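Local coordinates for glycerol-3-phosphate dehydrogenase [NAD(+)] (PDB 6IUY), which probably interconverts dihydroxyacetone phosphate and sn-glycerol 3-phosphate with NAD, and in a di-domain chain with a haloacid dehalogenase-like part converts dihydroxyacetone phosphate directly to glycerol, at residues N91-T95 / T157-Q161; I97-L101 / E137-P141; A106-L110 / P141-L146; L130-G134 / F184-I189; I189-R193 / S217-D222. All blocks are in the same frame, centred on the assembly; numbering follows the deposited sequence.

Contact 1: residues N91-T95 / T157-Q161; sequences NFTPT and TMSWQ
Trp160 meets Phe92 and Pro94 on the slant, through CH2 and CZ3 at the six-membered end of its indole. Phe92 offers CE2, which lies 3.8 Å from Trp160 CH2. Pro94 offers its CD, 3.8 Å from Trp160 CZ3, at the point where the loop turns into helix 94-103. The first torsion of Phe92 sets CG anti to the backbone N (chi1 162°), and from there the ring carbon CE2 reaches the indole. Met158 completes the group: its chain bends at the sulfur, laying CE over one face of the indole, toward the rim, and 4.1 Å from Phe92 CE2. In the haloacid dehalogenase fold, this joins a helix of what is probably the inserted cap, as in phosphoserine phosphatases, to the loop that follows strand 153-154 at the border of the core sheet. Glu137 of helix 136-145 also bonds this loop: its OE2 accepts from Met158 N and, weakly, from Trp160 NE1. With a serine at the Trp160 position, Phe92, Pro94 and the Met158 methyl would probably face a gap, and Glu137 OE2 would lose its weak indole N-H donor while keeping Met158 N. Around the contact, Pro94 also touches Glu167, and Phe92 touches Met59.

Contact 2: residues I97-L101 / E137-P141; sequences IDRFL and EMALP
Met138 sends its side chain across from helix 136-145 against Ile97, Phe100 and Leu101 of helix 94-103. From CB the chain leaves with CG anti to the carbonyl carbon (chi1 -47°), and two further bends, at chi2 and chi3, curl it toward the facing helix. CB and CG serve as the reach; the sulfur is the first atom to arrive. SD touches Ile97 CD1 at 4.0 Å. More loosely, SD also meets Leu101 CD2, 4.4 Å away. It makes a Met-aromatic contact with Phe100 as well, standing 5.0 Å from the ring centroid and 54° off the ring normal. Beyond it, the methyl CE ends near the same ring, its modelled closeness to Phe100 CE2 being doubtful. The axes of segments 97-101 and 137-141 run in roughly the same direction, 11.4 Å apart with a crossing angle of -38°, a separation spanned by side chains rather than close backbones. One helix lies in what is probably the cap of this haloacid dehalogenase-like unit, the other follows strand 127-131 of its core sheet. Leu101 continues the junction, its two methyls meeting Pro141 CG at about a right angle, with CD2 4.0 Å away. Leu101 CD1 also comes 3.7 Å from Glu137 O. Phe100 in addition meets Phe58 edge-to-face and touches Leu54 and Leu55.

Contact 3: residues A106-L110 / P141-L146; sequences AHTRL and PIASHL
The loop 106-110 comes close to helix 136-145 at one point, Ala106 CA lying 5.4 Å from Ile142 CA, and then diverges, the CA atoms of His107 and His145 being 7.0 Å apart. At the near point Ala106 sets its methyl against the helix: CB is 3.6 Å from Pro141 CB, where the helix is kinked at the proline, and it also touches Ile142 CG1. One turn later His145 stands out from the helix with CG anti to its backbone N (chi1 -176°), which brings the imidazole against Ala106 O and His107. Ala106 O lies over one face of this ring, 3.7 Å from His145 CG. His107 CB presses on His145 CE1 at 3.4 Å. Leu110 takes part with a single methyl, CD2, which touches His145 CD2 and lies 3.9 Å from Leu146 CD2; the two leucine side chains run antiparallel alongside each other. Arg109 reaches toward the magnesium site. Ile142 CD1 covers one face of its guanidinium, 4.4 Å from Arg109 NH1, while NH2 is bonded to Ser51 OG. The Arg109 side chain lies about 5 Å from that of Asp43, a magnesium ligand, so the loop leading out of helix 94-103 borders the metal site. In chemical terms the contact is a mixed one, apolar where Ala106 meets Pro141 and Ile142, polar where the imidazole meets Ala106 O. With that carbonyl oxygen over its face and Glu115 OE1 bonded to NE2, His145 is likely to be drawn toward the protonated form.

Contact 4: residues L130-G134 / F184-I189; sequences LISGG and FKSRAI
The ring of Phe184 is met on the slant by a backbone oxygen and a side-chain methyl of the opposite segment: Ser132 O comes 3.0 Å from Phe184 CE2, and Ile131 CG2 is 4.2 Å from the same carbon. Both come from the C-terminal end of strand 127-131. In the haloacid dehalogenase fold, Ser132 probably sits as the motif II Ser/Thr that follows the second strand, and Lys185 as the motif III lysine. Lys185 runs fully extended beyond CG, alongside the Ile131 side chain. Its aliphatic part is squeezed on the way, Lys185 CG lying 3.5 Å from Ile131 CG2, tighter than usual carbon packing. At the far end NZ gives a weak bond to Ile131 O, but its main partners are Asp41, a magnesium ligand, and Asp210, both through salt bridges. A methionine in its place would probably leave Asp41 and Asp210 without their cation beside the metal site, and Ile131 O without its weak donor. Ile131 meets the helix further along as well: its CG2 is 4.0 Å from Ala188 CB. The Ile131 and Ile189 side chains cross at about a right angle, with Ile131 CD1 3.9 Å from Ile189 CG1. Past the strand the loop folds back on itself in an ST turn, where Gly134 N donates to Ser132 OG at 2.8 Å with an N-H...O angle of 156°.

Contact 5: residues I189-R193 / S217-D222; sequences IERIR and SPDGAD
Arg193 grips the loop 217-222 with three bonds, all lying near the plane of its guanidinium edge. NE donates to Asp219 O at 2.9 Å, nearly straight at 167°, although it reaches that oxygen from above the carbonyl plane. NH2 then serves two acceptors, Gly220 O at 2.8 Å and Asp222 OD2 at 3.0 Å, the latter a salt bridge met from above the carboxylate plane. The bend at chi3 (-74°) turns the head so that its edge follows the loop backbone. A turn earlier, Glu190 stretches out to take a hydrogen bond from Ser217 OG to its OE2 at 2.6 Å, and its CG packs on Asp219 CB at 3.7 Å. Ile189 packs against the loop backbone: CG2 rests 3.4 Å from Gly220 C, and CD1 meets Ala221 CB at 3.4 Å, tight for two carbons. Further out, the partners of the grip are themselves fixed. Asn199 O takes a bond from Arg193 NH1, Asp222 OD2 accepts from Ile201 N, and the backbone of Ala221 is tied to Ala213. Helix 184-195 lies on the core sheet through Ile192, which touches Phe129 and Phe154, and through Arg193 on Ile201; the contact thus ties this helix to the loop joining helix 208-215 to strand 223-227, beside strand 201-205.

The five contacts run across the haloacid dehalogenase-like part of the chain. Contacts 1 and 2 both use helix 94-103 and are joined by the hydrogen bond of Glu137 to the loop of contact 1; contact 2 is nested in the loop closed by contact 1. Contacts 2 and 3 share Pro141. Contacts 4 and 5 share Ile189, with centres 10 Å apart. Contact 4 lies nearest the magnesium, the Lys185 side chain being about 5 Å from it and about 4 Å from a bound glycerol, which probably came from the crystallisation liquor. The Arg109 side chain of contact 3 is about 10 Å from the magnesium, and that of Ile189, shared by contacts 4 and 5, about 14 Å.

Contact 1: residues N91-T95 / T157-Q161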
# COMPACT_ATOMS: atom_id res chain seq x y z
N ASN A 91 17.55 49.17 38.74
CA ASN A 91 17.30 48.66 40.08
C ASN A 91 15.83 48.22 40.14
O ASN A 91 15.05 48.69 40.96
CB ASN A 91 17.62 49.68 41.16
CG ASN A 91 18.37 49.07 42.33
OD1 ASN A 91 18.59 47.85 42.38
ND2 ASN A 91 18.78 49.91 43.28
N PHE A 92 15.49 47.30 39.22
CA PHE A 92 14.11 46.92 38.87
C PHE A 92 13.97 45.38 38.92
O PHE A 92 14.90 44.65 38.57
CB PHE A 92 13.78 47.48 37.47
CG PHE A 92 12.58 46.84 36.78
CD1 PHE A 92 11.31 47.36 36.92
CD2 PHE A 92 12.76 45.74 35.94
CE1 PHE A 92 10.21 46.79 36.27
CE2 PHE A 92 11.66 45.17 35.28
CZ PHE A 92 10.39 45.70 35.45
N THR A 93 12.80 44.91 39.36
CA THR A 93 12.65 43.53 39.80
C THR A 93 11.49 42.79 39.08
O THR A 93 10.49 43.41 38.71
CB THR A 93 12.44 43.48 41.34
OG1 THR A 93 12.97 42.26 41.88
CG2 THR A 93 10.97 43.63 41.69
N PRO A 94 11.63 41.46 38.90
CA PRO A 94 10.70 40.64 38.12
C PRO A 94 9.25 40.79 38.56
O PRO A 94 8.35 40.81 37.72
CB PRO A 94 11.19 39.21 38.38
CG PRO A 94 12.00 39.30 39.63
CD PRO A 94 12.65 40.64 39.56
N THR A 95 9.03 40.88 39.86
CA THR A 95 7.68 41.11 40.36
C THR A 95 7.10 42.39 39.76
O THR A 95 5.89 42.51 39.59
CB THR A 95 7.66 41.16 41.91
OG1 THR A 95 6.79 42.21 42.35
CG2 THR A 95 9.05 41.42 42.45
N THR A 157 15.51 39.23 24.89
CA THR A 157 15.05 39.40 26.26
C THR A 157 15.84 40.51 26.95
O THR A 157 16.92 40.90 26.49
CB THR A 157 15.20 38.10 27.08
OG1 THR A 157 16.56 37.68 27.03
CG2 THR A 157 14.33 36.99 26.52
N MET A 158 15.31 41.01 28.06
CA MET A 158 16.12 41.83 28.95
C MET A 158 17.19 40.91 29.50
O MET A 158 17.04 39.68 29.45
CB MET A 158 15.28 42.44 30.08
CG MET A 158 14.25 43.44 29.64
SD MET A 158 13.11 43.84 30.99
CE MET A 158 14.28 43.84 32.36
N SER A 159 18.29 41.47 30.01
CA SER A 159 19.34 40.65 30.59
C SER A 159 19.01 40.38 32.06
O SER A 159 19.16 41.25 32.92
CB SER A 159 20.70 41.32 30.45
OG SER A 159 20.89 41.78 29.12
N TRP A 160 18.51 39.18 32.33
CA TRP A 160 18.14 38.83 33.69
C TRP A 160 19.20 37.93 34.30
O TRP A 160 19.69 37.01 33.66
CB TRP A 160 16.79 38.11 33.73
CG TRP A 160 15.61 38.99 33.50
CD1 TRP A 160 14.85 39.08 32.37
CD2 TRP A 160 15.04 39.91 34.44
NE1 TRP A 160 13.85 40.00 32.54
CE2 TRP A 160 13.94 40.53 33.81
CE3 TRP A 160 15.36 40.28 35.75
CZ2 TRP A 160 13.16 41.49 34.44
CZ3 TRP A 160 14.59 41.24 36.37
CH2 TRP A 160 13.50 41.84 35.72
N GLN A 161 19.58 38.21 35.53
CA GLN A 161 20.29 37.22 36.31
C GLN A 161 19.28 36.09 36.52
O GLN A 161 18.09 36.37 36.65
CB GLN A 161 20.79 37.81 37.62
CG GLN A 161 21.62 36.85 38.45
CD GLN A 161 21.85 37.37 39.84
OE1 GLN A 161 21.80 38.59 40.08
NE2 GLN A 161 22.09 36.46 40.78

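Contact 2: residues I97-L101 / E137-P141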
# COMPACT_ATOMS: atom_id res chain seq x y z
N ILE A 97 7.80 43.52 36.53
CA ILE A 97 7.40 43.21 35.15
C ILE A 97 6.09 42.42 35.17
O ILE A 97 5.24 42.60 34.30
CB ILE A 97 8.50 42.43 34.39
CG1 ILE A 97 8.25 42.47 32.88
CG2 ILE A 97 8.58 41.00 34.86
CD1 ILE A 97 8.08 43.85 32.31
N ASP A 98 5.92 41.57 36.18
CA ASP A 98 4.65 40.88 36.41
C ASP A 98 3.50 41.86 36.61
O ASP A 98 2.46 41.75 35.96
CB ASP A 98 4.74 39.97 37.64
CG ASP A 98 5.56 38.73 37.39
OD1 ASP A 98 6.37 38.73 36.43
OD2 ASP A 98 5.38 37.75 38.15
N ARG A 99 3.69 42.80 37.54
CA ARG A 99 2.68 43.80 37.83
C ARG A 99 2.23 44.50 36.56
O ARG A 99 1.05 44.53 36.24
CB ARG A 99 3.19 44.86 38.83
CG ARG A 99 3.39 44.39 40.26
CD ARG A 99 3.55 45.58 41.22
NE ARG A 99 4.53 46.57 40.75
CZ ARG A 99 4.83 47.70 41.39
NH1 ARG A 99 4.23 48.00 42.54
NH2 ARG A 99 5.72 48.54 40.88
N PHE A 100 3.21 45.05 35.84
CA PHE A 100 2.95 45.89 34.66
C PHE A 100 2.11 45.18 33.61
O PHE A 100 1.16 45.76 33.08
CB PHE A 100 4.28 46.33 34.04
CG PHE A 100 4.13 46.99 32.71
CD1 PHE A 100 4.00 48.37 32.61
CD2 PHE A 100 4.12 46.24 31.54
CE1 PHE A 100 3.85 48.98 31.38
CE2 PHE A 100 3.97 46.84 30.31
CZ PHE A 100 3.84 48.22 30.22
N LEU A 101 2.47 43.93 33.32
CA LEU A 101 1.75 43.13 32.34
C LEU A 101 0.31 42.89 32.78
O LEU A 101 -0.56 42.58 31.96
CB LEU A 101 2.47 41.80 32.10
CG LEU A 101 3.80 41.88 31.35
CD1 LEU A 101 4.43 40.51 31.23
CD2 LEU A 101 3.59 42.49 29.98
N GLU A 137 9.92 40.12 26.82
CA GLU A 137 8.97 40.03 27.92
C GLU A 137 7.67 40.79 27.64
O GLU A 137 6.66 40.60 28.33
CB GLU A 137 9.62 40.55 29.21
CG GLU A 137 10.79 39.73 29.72
CD GLU A 137 12.11 40.13 29.09
OE1 GLU A 137 12.12 41.02 28.22
OE2 GLU A 137 13.16 39.56 29.48
N MET A 138 7.71 41.65 26.63
CA MET A 138 6.55 42.46 26.26
C MET A 138 5.82 41.89 25.04
O MET A 138 4.60 42.03 24.89
CB MET A 138 6.97 43.90 25.99
CG MET A 138 7.90 44.49 27.05
SD MET A 138 7.03 44.85 28.58
CE MET A 138 5.80 45.97 27.93
N ALA A 139 6.60 41.28 24.14
CA ALA A 139 6.07 40.77 22.89
C ALA A 139 5.35 39.43 23.07
O ALA A 139 4.47 39.10 22.28
CB ALA A 139 7.18 40.62 21.86
N LEU A 140 5.71 38.68 24.11
CA LEU A 140 5.20 37.32 24.25
C LEU A 140 3.74 37.29 24.67
O LEU A 140 3.00 36.41 24.23
CB LEU A 140 6.05 36.50 25.24
CG LEU A 140 7.39 36.04 24.64
CD1 LEU A 140 8.18 35.16 25.60
CD2 LEU A 140 7.16 35.31 23.34
N PRO A 141 3.31 38.23 25.52
CA PRO A 141 1.87 38.24 25.83
C PRO A 141 1.06 38.63 24.61
O PRO A 141 -0.00 38.07 24.36
CB PRO A 141 1.75 39.29 26.94
CG PRO A 141 3.14 39.38 27.55
CD PRO A 141 4.08 39.14 26.40

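Contact 3: residues A106-L110 / P141-L146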
# COMPACT_ATOMS: atom_id res chain seq x y z
N ALA A 106 -2.22 42.53 27.80
CA ALA A 106 -1.88 42.64 26.39
C ALA A 106 -3.07 42.27 25.51
O ALA A 106 -2.94 41.43 24.62
CB ALA A 106 -0.67 41.77 26.08
N HIS A 107 -4.22 42.88 25.78
CA HIS A 107 -5.40 42.77 24.93
C HIS A 107 -6.03 44.15 24.80
O HIS A 107 -6.93 44.40 23.99
CB HIS A 107 -6.41 41.75 25.50
CG HIS A 107 -7.30 42.30 26.58
ND1 HIS A 107 -7.20 41.90 27.90
CD2 HIS A 107 -8.34 43.18 26.53
CE1 HIS A 107 -8.12 42.53 28.62
NE2 HIS A 107 -8.81 43.31 27.82
N THR A 108 -5.53 45.06 25.64
CA THR A 108 -6.00 46.43 25.68
C THR A 108 -5.08 47.27 24.81
O THR A 108 -5.36 48.44 24.53
CB THR A 108 -6.00 46.95 27.12
OG1 THR A 108 -4.69 46.77 27.69
CG2 THR A 108 -7.00 46.18 27.96
N ARG A 109 -4.00 46.64 24.38
CA ARG A 109 -2.86 47.34 23.80
C ARG A 109 -2.86 47.33 22.28
O ARG A 109 -1.98 47.92 21.66
CB ARG A 109 -1.56 46.72 24.30
CG ARG A 109 -1.41 46.67 25.81
CD ARG A 109 0.02 46.34 26.15
NE ARG A 109 0.93 47.10 25.30
CZ ARG A 109 2.24 46.92 25.24
NH1 ARG A 109 2.82 45.98 25.99
NH2 ARG A 109 2.98 47.66 24.42
N LEU A 110 -3.84 46.66 21.68
CA LEU A 110 -3.74 46.35 20.27
C LEU A 110 -4.50 47.32 19.39
O LEU A 110 -5.64 47.68 19.68
CB LEU A 110 -4.23 44.92 20.02
CG LEU A 110 -3.48 43.88 20.85
CD1 LEU A 110 -4.03 43.84 22.28
CD2 LEU A 110 -3.59 42.51 20.20
N PRO A 141 3.31 38.23 25.52
CA PRO A 141 1.87 38.24 25.83
C PRO A 141 1.06 38.63 24.61
O PRO A 141 -0.00 38.07 24.36
CB PRO A 141 1.75 39.29 26.94
CG PRO A 141 3.14 39.38 27.55
CD PRO A 141 4.08 39.14 26.40
N ILE A 142 1.58 39.58 23.84
CA ILE A 142 0.92 39.97 22.61
C ILE A 142 0.90 38.78 21.64
O ILE A 142 -0.11 38.54 20.98
CB ILE A 142 1.61 41.17 21.93
CG1 ILE A 142 1.64 42.37 22.88
CG2 ILE A 142 0.89 41.55 20.64
CD1 ILE A 142 2.48 43.51 22.38
N ALA A 143 2.00 38.03 21.56
CA ALA A 143 2.05 36.85 20.70
C ALA A 143 1.04 35.81 21.16
O ALA A 143 0.29 35.25 20.36
CB ALA A 143 3.45 36.25 20.69
N SER A 144 1.00 35.58 22.47
CA SER A 144 0.07 34.61 23.04
C SER A 144 -1.38 34.94 22.68
O SER A 144 -2.20 34.06 22.42
CB SER A 144 0.24 34.57 24.56
OG SER A 144 -0.88 33.98 25.19
N HIS A 145 -1.69 36.23 22.67
CA HIS A 145 -3.05 36.69 22.45
C HIS A 145 -3.44 36.55 20.99
O HIS A 145 -4.59 36.25 20.69
CB HIS A 145 -3.22 38.14 22.90
CG HIS A 145 -4.62 38.65 22.80
ND1 HIS A 145 -5.55 38.47 23.80
CD2 HIS A 145 -5.25 39.34 21.82
CE1 HIS A 145 -6.69 39.02 23.44
NE2 HIS A 145 -6.54 39.56 22.24
N LEU A 146 -2.48 36.78 20.10
CA LEU A 146 -2.74 36.68 18.67
C LEU A 146 -2.59 35.24 18.17
O LEU A 146 -2.64 34.98 16.96
CB LEU A 146 -1.80 37.60 17.89
CG LEU A 146 -2.00 39.10 18.13
CD1 LEU A 146 -0.89 39.89 17.47
CD2 LEU A 146 -3.38 39.56 17.61

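Contact 4: residues L130-G134 / F184-I189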
# COMPACT_ATOMS: atom_id res chain seq x y z
N LEU A 130 6.09 37.98 14.69
CA LEU A 130 6.45 39.24 15.30
C LEU A 130 7.98 39.39 15.24
O LEU A 130 8.72 38.47 15.62
CB LEU A 130 5.95 39.30 16.74
CG LEU A 130 4.46 39.04 16.91
CD1 LEU A 130 4.07 39.07 18.37
CD2 LEU A 130 3.66 40.07 16.14
N ILE A 131 8.45 40.54 14.76
CA ILE A 131 9.88 40.88 14.81
C ILE A 131 10.05 42.26 15.44
O ILE A 131 9.58 43.26 14.89
CB ILE A 131 10.54 40.86 13.42
CG1 ILE A 131 10.28 39.54 12.69
CG2 ILE A 131 12.04 41.11 13.54
CD1 ILE A 131 10.92 39.45 11.31
N SER A 132 10.71 42.31 16.59
CA SER A 132 10.77 43.52 17.39
C SER A 132 12.18 43.78 17.91
O SER A 132 12.98 42.86 18.07
CB SER A 132 9.78 43.43 18.56
OG SER A 132 10.16 44.26 19.65
N GLY A 133 12.47 45.06 18.14
CA GLY A 133 13.77 45.46 18.66
C GLY A 133 13.62 45.79 20.12
O GLY A 133 14.56 46.22 20.79
N GLY A 134 12.42 45.58 20.63
CA GLY A 134 12.14 45.86 22.03
C GLY A 134 12.39 44.65 22.92
O GLY A 134 13.29 43.85 22.66
N PHE A 184 18.91 44.03 12.69
CA PHE A 184 18.27 42.98 13.47
C PHE A 184 17.13 42.30 12.71
O PHE A 184 16.97 41.07 12.76
CB PHE A 184 17.75 43.53 14.79
CG PHE A 184 17.07 42.50 15.66
CD1 PHE A 184 17.81 41.65 16.46
CD2 PHE A 184 15.69 42.39 15.68
CE1 PHE A 184 17.19 40.70 17.27
CE2 PHE A 184 15.06 41.44 16.48
CZ PHE A 184 15.81 40.60 17.27
N LYS A 185 16.33 43.10 12.01
CA LYS A 185 15.09 42.61 11.43
C LYS A 185 15.32 41.97 10.07
O LYS A 185 14.67 40.98 9.72
CB LYS A 185 14.06 43.74 11.36
CG LYS A 185 13.57 44.14 12.75
CD LYS A 185 12.41 45.10 12.74
CE LYS A 185 11.95 45.35 14.16
NZ LYS A 185 10.71 46.16 14.27
N SER A 186 16.24 42.52 9.29
CA SER A 186 16.58 41.90 8.02
C SER A 186 17.23 40.55 8.28
O SER A 186 16.99 39.59 7.55
CB SER A 186 17.50 42.80 7.18
OG SER A 186 18.85 42.71 7.59
N ARG A 187 18.04 40.46 9.33
CA ARG A 187 18.69 39.19 9.68
C ARG A 187 17.68 38.15 10.18
O ARG A 187 17.76 36.98 9.81
CB ARG A 187 19.80 39.42 10.72
CG ARG A 187 21.06 40.03 10.12
CD ARG A 187 22.20 40.26 11.13
NE ARG A 187 23.34 40.93 10.49
CZ ARG A 187 24.55 41.06 11.03
NH1 ARG A 187 24.81 40.57 12.23
NH2 ARG A 187 25.51 41.69 10.35
N ALA A 188 16.74 38.59 11.00
CA ALA A 188 15.65 37.72 11.44
C ALA A 188 14.83 37.21 10.26
O ALA A 188 14.34 36.10 10.29
CB ALA A 188 14.75 38.44 12.43
N ILE A 189 14.67 38.04 9.23
CA ILE A 189 13.93 37.60 8.05
C ILE A 189 14.76 36.59 7.27
O ILE A 189 14.22 35.63 6.72
CB ILE A 189 13.50 38.78 7.16
CG1 ILE A 189 12.18 39.35 7.67
CG2 ILE A 189 13.32 38.34 5.72
CD1 ILE A 189 11.58 40.38 6.77

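Contact 5: residues I189-R193 / S217-D222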
# COMPACT_ATOMS: atom_id res chain seq x y z
N ILE A 189 14.67 38.04 9.23
CA ILE A 189 13.93 37.60 8.05
C ILE A 189 14.76 36.59 7.27
O ILE A 189 14.22 35.63 6.72
CB ILE A 189 13.50 38.78 7.16
CG1 ILE A 189 12.18 39.35 7.67
CG2 ILE A 189 13.32 38.34 5.72
CD1 ILE A 189 11.58 40.38 6.77
N GLU A 190 16.08 36.78 7.26
CA GLU A 190 16.99 35.85 6.59
C GLU A 190 16.99 34.46 7.22
O GLU A 190 17.17 33.45 6.54
CB GLU A 190 18.41 36.40 6.60
CG GLU A 190 18.76 37.26 5.40
CD GLU A 190 20.07 38.01 5.58
OE1 GLU A 190 20.64 37.95 6.69
OE2 GLU A 190 20.53 38.67 4.62
N ARG A 191 16.80 34.42 8.54
CA ARG A 191 16.79 33.16 9.26
C ARG A 191 15.49 32.42 9.00
O ARG A 191 15.47 31.19 8.83
CB ARG A 191 16.97 33.40 10.75
CG ARG A 191 18.31 34.02 11.09
CD ARG A 191 18.91 33.31 12.28
NE ARG A 191 18.38 33.82 13.54
CZ ARG A 191 18.06 33.05 14.57
NH1 ARG A 191 18.19 31.72 14.48
NH2 ARG A 191 17.59 33.60 15.69
N ILE A 192 14.39 33.18 8.96
CA ILE A 192 13.07 32.67 8.60
C ILE A 192 13.08 32.05 7.21
O ILE A 192 12.52 30.97 7.00
CB ILE A 192 12.00 33.80 8.67
CG1 ILE A 192 11.62 34.09 10.12
CG2 ILE A 192 10.78 33.43 7.87
CD1 ILE A 192 10.77 35.33 10.29
N ARG A 193 13.75 32.71 6.27
CA ARG A 193 13.79 32.25 4.89
C ARG A 193 14.55 30.94 4.75
O ARG A 193 14.25 30.12 3.88
CB ARG A 193 14.40 33.33 4.00
CG ARG A 193 14.16 33.14 2.52
CD ARG A 193 14.85 34.23 1.67
NE ARG A 193 14.16 35.51 1.76
CZ ARG A 193 13.00 35.76 1.15
NH1 ARG A 193 12.42 34.81 0.41
NH2 ARG A 193 12.42 36.95 1.27
N SER A 217 20.32 43.82 3.03
CA SER A 217 20.42 42.48 2.44
C SER A 217 19.30 42.14 1.47
O SER A 217 18.17 42.62 1.60
CB SER A 217 20.47 41.41 3.54
OG SER A 217 19.27 40.66 3.59
N PRO A 218 19.62 41.30 0.48
CA PRO A 218 18.73 40.84 -0.59
C PRO A 218 17.80 39.71 -0.16
O PRO A 218 16.75 39.53 -0.78
CB PRO A 218 19.71 40.36 -1.66
CG PRO A 218 20.90 39.87 -0.89
CD PRO A 218 20.99 40.77 0.33
N ASP A 219 18.17 38.95 0.87
CA ASP A 219 17.32 37.86 1.32
C ASP A 219 16.36 38.36 2.40
O ASP A 219 15.76 37.56 3.13
CB ASP A 219 18.16 36.68 1.84
CG ASP A 219 19.11 36.12 0.78
OD1 ASP A 219 18.93 36.40 -0.43
OD2 ASP A 219 20.05 35.39 1.16
N GLY A 220 16.22 39.68 2.50
CA GLY A 220 15.28 40.28 3.44
C GLY A 220 13.84 40.23 2.96
O GLY A 220 13.49 39.42 2.09
N ALA A 221 12.98 41.08 3.51
CA ALA A 221 11.58 41.10 3.11
C ALA A 221 11.45 41.46 1.63
O ALA A 221 12.29 42.18 1.07
CB ALA A 221 10.78 42.08 3.97
N ASP A 222 10.39 40.95 1.00
CA ASP A 222 10.17 41.19 -0.42
C ASP A 222 9.39 42.48 -0.60
O ASP A 222 9.42 43.09 -1.66
CB ASP A 222 9.45 40.01 -1.07
CG ASP A 222 10.31 38.76 -1.08
OD1 ASP A 222 11.30 38.73 -1.85
OD2 ASP A 222 10.02 37.81 -0.32